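Local coordinates for protein leucine aminopeptidase 2, chloroplastic (Streptomyces sp. BC16019, PDB 5LHJ) that is a manganese-binding M17-family metalloaminopeptidase of bottromycin maturation, which probably removes unsubstituted amino acids from the N-termini of peptides, at residues Val66-Ala71 / Ala75-Val80; Ala99-Val104 / Leu137-Tyr142; Thr92-Ala97 / Tyr474-Tyr479. All blocks are in the same frame, centred on the assembly; numbering follows the deposited sequence.

Contact 1 of 3, residues Val66-Ala71 / Ala75-Val80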
loop_
_atom_site.group_PDB
_atom_site.type_symbol
_atom_site.label_atom_id
_atom_site.label_comp_id
_atom_site.label_asym_id
_atom_site.label_seq_id
_atom_site.Cartn_x
_atom_site.Cartn_y
_atom_site.Cartn_z
ATOM N N VAL A 66 39.370 1.146 27.865
ATOM C CA VAL A 66 40.606 1.806 27.415
ATOM C C VAL A 66 41.791 0.872 27.645
ATOM O O VAL A 66 42.055 0.479 28.781
ATOM C CB VAL A 66 40.832 3.139 28.141
ATOM C CG1 VAL A 66 42.129 3.789 27.669
ATOM C CG2 VAL A 66 39.656 4.076 27.885
ATOM N N ALA A 67 42.486 0.529 26.564
ATOM C CA ALA A 67 43.638 -0.368 26.608
ATOM C C ALA A 67 44.914 0.410 26.832
ATOM O O ALA A 67 45.077 1.517 26.305
ATOM C CB ALA A 67 43.751 -1.159 25.319
ATOM N N GLU A 68 45.835 -0.179 27.586
ATOM C CA GLU A 68 47.139 0.443 27.824
ATOM C C GLU A 68 48.204 -0.621 28.030
ATOM O O GLU A 68 47.871 -1.771 28.293
ATOM C CB GLU A 68 47.071 1.324 29.059
ATOM C CG GLU A 68 46.833 0.562 30.352
ATOM C CD GLU A 68 46.581 1.473 31.525
ATOM O OE1 GLU A 68 45.951 2.539 31.338
ATOM O OE2 GLU A 68 47.028 1.125 32.631
ATOM N N PRO A 69 49.482 -0.240 27.917
ATOM C CA PRO A 69 50.532 -1.189 28.276
ATOM C C PRO A 69 50.487 -1.593 29.749
ATOM O O PRO A 69 50.119 -0.787 30.605
ATOM C CB PRO A 69 51.832 -0.427 27.976
ATOM C CG PRO A 69 51.461 0.654 27.033
ATOM C CD PRO A 69 50.022 0.990 27.297
ATOM N N SER A 70 50.848 -2.845 30.022
ATOM C CA SER A 70 51.038 -3.323 31.387
ATOM C C SER A 70 52.197 -2.559 32.045
ATOM O O SER A 70 52.995 -1.944 31.352
ATOM C CB SER A 70 51.338 -4.818 31.376
ATOM O OG SER A 70 52.543 -5.080 30.678
ATOM N N ALA A 71 52.291 -2.617 33.371
ATOM C CA ALA A 71 53.328 -1.873 34.108
ATOM C C ALA A 71 54.748 -2.201 33.625
ATOM O O ALA A 71 55.564 -1.290 33.449
ATOM C CB ALA A 71 53.206 -2.124 35.603
ATOM N N ALA A 75 52.864 -6.616 28.124
ATOM C CA ALA A 75 51.499 -7.086 27.865
ATOM C C ALA A 75 50.512 -5.913 27.836
ATOM O O ALA A 75 50.929 -4.759 27.749
ATOM C CB ALA A 75 51.112 -8.111 28.924
ATOM N N VAL A 76 49.213 -6.212 27.892
ATOM C CA VAL A 76 48.161 -5.198 27.753
ATOM C C VAL A 76 47.229 -5.267 28.963
ATOM O O VAL A 76 46.920 -6.357 29.463
ATOM C CB VAL A 76 47.352 -5.443 26.454
ATOM C CG1 VAL A 76 46.124 -4.534 26.352
ATOM C CG2 VAL A 76 48.248 -5.300 25.228
ATOM N N VAL A 77 46.801 -4.096 29.429
ATOM C CA VAL A 77 45.771 -3.970 30.453
ATOM C C VAL A 77 44.578 -3.253 29.826
ATOM O O VAL A 77 44.753 -2.262 29.114
ATOM C CB VAL A 77 46.290 -3.201 31.690
ATOM C CG1 VAL A 77 45.146 -2.750 32.600
ATOM C CG2 VAL A 77 47.286 -4.059 32.465
ATOM N N LEU A 78 43.375 -3.788 30.064
ATOM C CA LEU A 78 42.131 -3.099 29.739
ATOM C C LEU A 78 41.523 -2.576 31.026
ATOM O O LEU A 78 41.232 -3.354 31.934
ATOM C CB LEU A 78 41.124 -4.027 29.071
ATOM C CG LEU A 78 41.556 -4.810 27.842
ATOM C CD1 LEU A 78 40.401 -5.691 27.394
ATOM C CD2 LEU A 78 42.017 -3.900 26.732
ATOM N N ASN A 79 41.352 -1.260 31.118
ATOM C CA ASN A 79 40.475 -0.695 32.128
ATOM C C ASN A 79 39.043 -0.688 31.609
ATOM O O ASN A 79 38.766 -0.148 30.526
ATOM C CB ASN A 79 40.944 0.695 32.543
ATOM C CG ASN A 79 42.174 0.640 33.443
ATOM O OD1 ASN A 79 42.206 -0.103 34.437
ATOM N ND2 ASN A 79 43.190 1.408 33.097
ATOM N N VAL A 80 38.142 -1.283 32.391
ATOM C CA VAL A 80 36.773 -1.548 31.948
ATOM C C VAL A 80 35.803 -0.938 32.947
ATOM O O VAL A 80 35.844 -1.256 34.138
ATOM C CB VAL A 80 36.508 -3.057 31.814
ATOM C CG1 VAL A 80 35.116 -3.312 31.241
ATOM C CG2 VAL A 80 37.591 -3.702 30.959
HETATM O O HOH W 1 43.204 2.456 30.545
HETATM O O HOH W 2 45.605 1.958 34.925
#

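Contact 2 of 3, residues Ala99-Val104 / Leu137-Tyr142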
loop_
_atom_site.group_PDB
_atom_site.type_symbol
_atom_site.label_atom_id
_atom_site.label_comp_id
_atom_site.label_asym_id
_atom_site.label_seq_id
_atom_site.Cartn_x
_atom_site.Cartn_y
_atom_site.Cartn_z
ATOM N N ALA A 99 32.109 -6.493 26.664
ATOM C CA ALA A 99 32.934 -5.383 26.138
ATOM C C ALA A 99 34.434 -5.690 26.179
ATOM O O ALA A 99 35.175 -5.322 25.267
ATOM C CB ALA A 99 32.653 -4.096 26.902
ATOM N N SER A 100 34.870 -6.341 27.260
ATOM C CA SER A 100 36.259 -6.768 27.417
ATOM C C SER A 100 36.700 -7.731 26.319
ATOM O O SER A 100 37.765 -7.544 25.716
ATOM C CB SER A 100 36.484 -7.435 28.789
ATOM O OG SER A 100 36.174 -6.541 29.844
ATOM N N VAL A 101 35.892 -8.761 26.061
ATOM C CA VAL A 101 36.254 -9.768 25.066
ATOM C C VAL A 101 36.259 -9.184 23.642
ATOM O O VAL A 101 37.091 -9.563 22.821
ATOM C CB VAL A 101 35.406 -11.075 25.152
ATOM C CG1 VAL A 101 35.595 -11.753 26.503
ATOM C CG2 VAL A 101 33.929 -10.836 24.897
ATOM N N ARG A 102 35.370 -8.234 23.376
ATOM C CA ARG A 102 35.361 -7.535 22.086
ATOM C C ARG A 102 36.598 -6.653 21.849
ATOM O O ARG A 102 36.920 -6.350 20.701
ATOM C CB ARG A 102 34.106 -6.667 21.944
ATOM C CG ARG A 102 32.830 -7.428 21.618
ATOM C CD ARG A 102 31.790 -6.477 21.028
ATOM N NE ARG A 102 31.451 -5.395 21.963
ATOM C CZ ARG A 102 30.584 -5.496 22.977
ATOM N NH1 ARG A 102 29.942 -6.638 23.223
ATOM N NH2 ARG A 102 30.354 -4.436 23.761
ATOM N N ALA A 103 37.265 -6.235 22.928
ATOM C CA ALA A 103 38.430 -5.348 22.868
ATOM C C ALA A 103 39.782 -6.058 22.966
ATOM O O ALA A 103 40.810 -5.404 23.154
ATOM C CB ALA A 103 38.318 -4.301 23.976
ATOM N N VAL A 104 39.791 -7.380 22.811
ATOM C CA VAL A 104 40.989 -8.191 23.015
ATOM C C VAL A 104 42.052 -8.040 21.896
ATOM O O VAL A 104 43.243 -8.298 22.118
ATOM C CB VAL A 104 40.569 -9.680 23.246
ATOM C CG1 VAL A 104 40.331 -10.419 21.935
ATOM C CG2 VAL A 104 41.556 -10.401 24.131
ATOM N N LEU A 137 29.152 -15.127 25.913
ATOM C CA LEU A 137 28.146 -14.481 25.058
ATOM C C LEU A 137 28.752 -13.410 24.148
ATOM O O LEU A 137 28.338 -13.269 22.983
ATOM C CB LEU A 137 27.022 -13.893 25.915
ATOM C CG LEU A 137 26.203 -14.904 26.711
ATOM C CD1 LEU A 137 25.237 -14.157 27.622
ATOM C CD2 LEU A 137 25.486 -15.884 25.803
ATOM N N GLY A 138 29.732 -12.664 24.666
ATOM C CA GLY A 138 30.410 -11.611 23.902
ATOM C C GLY A 138 31.397 -12.099 22.852
ATOM O O GLY A 138 31.647 -11.393 21.856
ATOM N N LEU A 139 31.945 -13.299 23.059
ATOM C CA LEU A 139 32.849 -13.934 22.091
ATOM C C LEU A 139 32.150 -14.651 20.944
ATOM O O LEU A 139 32.788 -15.001 19.948
ATOM C CB LEU A 139 33.754 -14.942 22.776
ATOM C CG LEU A 139 34.960 -14.357 23.486
ATOM C CD1 LEU A 139 35.658 -15.468 24.260
ATOM C CD2 LEU A 139 35.904 -13.679 22.485
ATOM N N TYR A 140 30.854 -14.877 21.089
ATOM C CA TYR A 140 30.080 -15.606 20.101
ATOM C C TYR A 140 30.247 -15.065 18.681
ATOM O O TYR A 140 30.169 -13.865 18.460
ATOM C CB TYR A 140 28.595 -15.592 20.482
ATOM C CG TYR A 140 27.734 -16.332 19.495
ATOM C CD1 TYR A 140 27.652 -17.712 19.536
ATOM C CD2 TYR A 140 27.043 -15.654 18.487
ATOM C CE1 TYR A 140 26.893 -18.407 18.617
ATOM C CE2 TYR A 140 26.274 -16.335 17.567
ATOM C CZ TYR A 140 26.210 -17.726 17.631
ATOM O OH TYR A 140 25.461 -18.426 16.730
ATOM N N ARG A 141 30.494 -15.970 17.734
ATOM C CA ARG A 141 30.494 -15.637 16.309
ATOM C C ARG A 141 29.854 -16.783 15.558
ATOM O O ARG A 141 29.920 -17.936 15.999
ATOM C CB ARG A 141 31.920 -15.378 15.778
ATOM C CG ARG A 141 32.937 -16.441 16.179
ATOM C CD ARG A 141 34.312 -16.329 15.507
ATOM N NE ARG A 141 34.842 -14.959 15.382
ATOM C CZ ARG A 141 36.122 -14.653 15.110
ATOM N NH1 ARG A 141 37.049 -15.601 14.924
ATOM N NH2 ARG A 141 36.489 -13.373 15.014
ATOM N N TYR A 142 29.216 -16.464 14.440
ATOM C CA TYR A 142 28.605 -17.476 13.597
ATOM C C TYR A 142 29.188 -17.322 12.194
ATOM O O TYR A 142 28.642 -16.612 11.361
ATOM C CB TYR A 142 27.082 -17.377 13.601
ATOM C CG TYR A 142 26.439 -18.559 12.900
ATOM C CD1 TYR A 142 26.344 -19.796 13.534
ATOM C CD2 TYR A 142 25.939 -18.445 11.602
ATOM C CE1 TYR A 142 25.770 -20.887 12.895
ATOM C CE2 TYR A 142 25.353 -19.526 10.961
ATOM C CZ TYR A 142 25.285 -20.739 11.605
ATOM O OH TYR A 142 24.723 -21.817 10.972
HETATM O O HOH W 3 30.081 -9.017 21.935
#

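Contact 3 of 3, residues Thr92-Ala97 / Tyr474-Tyr479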
loop_
_atom_site.group_PDB
_atom_site.type_symbol
_atom_site.label_atom_id
_atom_site.label_comp_id
_atom_site.label_asym_id
_atom_site.label_seq_id
_atom_site.Cartn_x
_atom_site.Cartn_y
_atom_site.Cartn_z
ATOM N N THR A 92 25.374 -5.250 34.659
ATOM C CA THR A 92 26.560 -4.418 34.491
ATOM C C THR A 92 27.798 -5.277 34.263
ATOM O O THR A 92 28.586 -5.009 33.353
ATOM C CB THR A 92 26.818 -3.525 35.716
ATOM O OG1 THR A 92 25.596 -2.882 36.118
ATOM C CG2 THR A 92 27.866 -2.463 35.400
ATOM N N PHE A 93 27.963 -6.307 35.094
ATOM C CA PHE A 93 29.108 -7.219 34.973
ATOM C C PHE A 93 29.074 -8.058 33.704
ATOM O O PHE A 93 30.104 -8.289 33.073
ATOM C CB PHE A 93 29.229 -8.096 36.227
ATOM C CG PHE A 93 29.773 -7.346 37.398
ATOM C CD1 PHE A 93 28.924 -6.662 38.254
ATOM C CD2 PHE A 93 31.142 -7.271 37.618
ATOM C CE1 PHE A 93 29.427 -5.925 39.317
ATOM C CE2 PHE A 93 31.656 -6.540 38.679
ATOM C CZ PHE A 93 30.796 -5.868 39.530
ATOM N N ARG A 94 27.884 -8.502 33.325
ATOM C CA ARG A 94 27.710 -9.289 32.116
ATOM C C ARG A 94 28.115 -8.451 30.900
ATOM O O ARG A 94 28.908 -8.882 30.057
ATOM C CB ARG A 94 26.246 -9.776 32.028
ATOM C CG ARG A 94 26.043 -10.995 31.177
ATOM C CD ARG A 94 24.599 -11.459 31.167
ATOM N NE ARG A 94 24.176 -12.119 32.405
ATOM C CZ ARG A 94 23.358 -11.611 33.334
ATOM N NH1 ARG A 94 22.811 -10.384 33.236
ATOM N NH2 ARG A 94 23.069 -12.356 34.388
ATOM N N ALA A 95 27.598 -7.224 30.839
ATOM C CA ALA A 95 27.931 -6.287 29.759
ATOM C C ALA A 95 29.412 -5.883 29.727
ATOM O O ALA A 95 29.993 -5.761 28.649
ATOM C CB ALA A 95 27.046 -5.042 29.841
ATOM N N ALA A 96 30.016 -5.648 30.894
ATOM C CA ALA A 96 31.446 -5.311 30.969
ATOM C C ALA A 96 32.334 -6.447 30.476
ATOM O O ALA A 96 33.344 -6.206 29.822
ATOM C CB ALA A 96 31.847 -4.907 32.383
ATOM N N ALA A 97 31.958 -7.692 30.785
ATOM C CA ALA A 97 32.717 -8.848 30.318
ATOM C C ALA A 97 32.631 -8.971 28.795
ATOM O O ALA A 97 33.624 -9.260 28.129
ATOM C CB ALA A 97 32.213 -10.122 30.977
ATOM N N TYR A 474 24.774 -5.202 20.731
ATOM C CA TYR A 474 24.918 -4.336 21.903
ATOM C C TYR A 474 25.134 -5.223 23.117
ATOM O O TYR A 474 24.546 -6.310 23.219
ATOM C CB TYR A 474 23.658 -3.500 22.102
ATOM C CG TYR A 474 22.461 -4.372 22.286
ATOM C CD1 TYR A 474 21.817 -4.933 21.189
ATOM C CD2 TYR A 474 22.006 -4.711 23.557
ATOM C CE1 TYR A 474 20.746 -5.785 21.346
ATOM C CE2 TYR A 474 20.944 -5.568 23.723
ATOM C CZ TYR A 474 20.312 -6.090 22.606
ATOM O OH TYR A 474 19.249 -6.931 22.753
ATOM N N ALA A 475 25.958 -4.749 24.041
ATOM C CA ALA A 475 26.245 -5.486 25.260
ATOM C C ALA A 475 26.626 -6.933 24.884
ATOM O O ALA A 475 27.444 -7.124 23.990
ATOM C CB ALA A 475 25.064 -5.394 26.207
ATOM N N GLU A 476 26.019 -7.934 25.507
ATOM C CA GLU A 476 26.385 -9.333 25.257
ATOM C C GLU A 476 25.569 -9.977 24.120
ATOM O O GLU A 476 25.657 -11.196 23.921
ATOM C CB GLU A 476 26.266 -10.157 26.551
ATOM C CG GLU A 476 24.856 -10.514 27.022
ATOM C CD GLU A 476 24.136 -9.403 27.757
ATOM O OE1 GLU A 476 24.557 -8.231 27.679
ATOM O OE2 GLU A 476 23.130 -9.707 28.415
ATOM N N VAL A 477 24.787 -9.167 23.385
ATOM C CA VAL A 477 23.859 -9.680 22.374
ATOM C C VAL A 477 24.322 -9.343 20.950
ATOM O O VAL A 477 24.547 -8.166 20.620
ATOM C CB VAL A 477 22.432 -9.151 22.604
ATOM C CG1 VAL A 477 21.447 -9.831 21.644
ATOM C CG2 VAL A 477 22.001 -9.380 24.042
ATOM N N PRO A 478 24.468 -10.372 20.087
ATOM C CA PRO A 478 24.924 -10.181 18.718
ATOM C C PRO A 478 23.788 -9.774 17.808
ATOM O O PRO A 478 22.622 -9.834 18.208
ATOM C CB PRO A 478 25.390 -11.586 18.316
ATOM C CG PRO A 478 24.440 -12.471 19.023
ATOM C CD PRO A 478 24.201 -11.799 20.359
ATOM N N TYR A 479 24.139 -9.383 16.588
ATOM C CA TYR A 479 23.168 -9.332 15.502
ATOM C C TYR A 479 22.721 -10.767 15.249
ATOM O O TYR A 479 23.540 -11.683 15.309
ATOM C CB TYR A 479 23.796 -8.757 14.226
ATOM C CG TYR A 479 22.821 -8.719 13.069
ATOM C CD1 TYR A 479 22.652 -9.814 12.235
ATOM C CD2 TYR A 479 22.040 -7.596 12.838
ATOM C CE1 TYR A 479 21.732 -9.788 11.195
ATOM C CE2 TYR A 479 21.121 -7.556 11.804
ATOM C CZ TYR A 479 20.974 -8.651 10.986
ATOM O OH TYR A 479 20.068 -8.613 9.952
HETATM O O HOH W 4 22.575 -8.662 31.032
#

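Contact 1 of 3, residues Val66-Ala71 / Ala75-Val80
Glu68 and Val77 face each other as a hydrogen-bonded pair in an antiparallel beta hairpin, strand 65-69 with strand 76-81, at one edge of the five-stranded sheet of the N-terminal domain. Glu68 N donates to Val77 O, and Val77 N returns a bond to Glu68 O at 2.8 Å; Val66 and Asn79 form a second such pair. The Glu68 side chain starts from CB with CG between its backbone N and carbonyl carbon (chi1 66°), a rotation that lays CG alongside Val77, 3.7 Å from Val77 O and 4.0 Å from Val77 CB. Beyond CG the chain runs extended: Glu68 CD lies 3.7 Å from Asn79 ND2 and Glu68 OE1 3.5 Å from the same nitrogen, with the carboxylate and amide planes 86° apart. Two waters bridge the groups. One donates hydrogen bonds to Glu68 OE1 and Val66 O and accepts one from Asn79 ND2; the other donates to Glu68 OE2, 2.8 Å away, and also accepts from ND2. Were this glutamate an alanine, both waters would lose the carboxylate they donate to, and Asn79 ND2 would probably be less firmly fixed. On the other face of the sheet Ala67 CB packs against Leu78 CD2 at 3.5 Å, and Arg56 of the second subunit lies over this pair. At the turn, Ser70 OG bonds Asp72 and accepts from Ala75 N at 3.0 Å, while Ser70 N reaches Ala75 O from above the carbonyl plane, 53° out of it.

Contact 2 of 3, residues Ala99-Val104 / Leu137-Tyr142
Val101 carries the contact between the C-terminal ends of helices 90-102 and 124-139, pressing both methyls and its CB onto Gly138 and Leu139. Val101 CG2 lies 3.5 Å from Gly138 C, against bare backbone. The glycine allows this: a beta carbon at that position would point at the valine and fall only 2.8 Å from Val101 CG2, a clash. Val101 CB meets Leu139 CG at 3.7 Å, the two side chains crossing at about a right angle, with Leu139 CD2 also within reach of the same CB. With Val101 CG1 anti to the carbonyl carbon (chi1 -61°), CG2 falls between the backbone N and the carbonyl carbon, and this rotation turns it onto the glycine while CG1 stays near Leu139 CG. Both helices belong to the N-terminal domain of the M17 fold, which is assigned to the macro-domain clan, and strand 109-112 lies between them in sequence. Its Leu110 packs on Val101, while Leu154 packs on Leu139. Further out the link is polar: a water accepts a hydrogen bond from Arg102 NH1 at 2.7 Å and donates one to Gly138 O at 2.8 Å. It lies at the edge of the guanidinium, in its plane, and one face of that group rests on Ala99 CA. The arginine chain bends at chi3 (-60°) to fold back over its own helix, and NH1 also makes a weak hydrogen bond to Ala475 O.

Contact 3 of 3, residues Thr92-Ala97 / Tyr474-Tyr479
Ala95 and Ala475 are where the backbones of helix 90-102 and the loop 474-479 come nearest, with CA atoms 4.9 Å apart and the two CB methyls in contact at 4.2 Å. Such small side chains let the backbones come this near. Beside them Glu476 bends back at chi2 (-80°), and its carboxylate OE2 comes to 3.6 Å from Arg94 CD, touching the aliphatic part of the arginine and not its charged end. The looser side is polar and bridged by water. Arg94 NE stays 4.8 Å from Glu476 OE2, too far for a direct ion pair, and the guanidinium and carboxylate planes are 39° apart. A water at the edge of the guanidinium, in its plane, accepts from Arg94 NH1 at 2.8 Å and donates to Glu476 OE2 at 2.9 Å. Arg94 NE is engaged in a salt bridge with Glu133 of helix 124-139, so the water-mediated link to Glu476 is probably the secondary one. Loop 474-479 holds a type II' beta turn closed by Val477 N to Tyr474 O, with a second bond from Tyr474 N to Val477 O; its corner residues Ala475 and Glu476 meet the helix where the N-terminal and catalytic domains of this M17 aminopeptidase join.

In the fold
The three contacts run from the outer edge of the N-terminal domain to its border with the catalytic domain. Contact 1, centred about 35 Å from the chain centre, lies farthest out; contact 3, at about 16 Å, lies farthest in. Helix 90-102, which follows strand 76-81, serves both contacts 2 and 3, whose centres are about 9 Å apart. It packs on strand 76-81 of the hairpin: Val80 CG2 meets Ser100 OG at 3.4 Å, and Val80 CG1 meets Ala96 O at 3.7 Å. Between contacts 2 and 3, Leu137 CB lies 3.6 Å from Glu476 O. Contacts 1 and 2 also touch the second subunit. All three lie away from the manganese-binding residues.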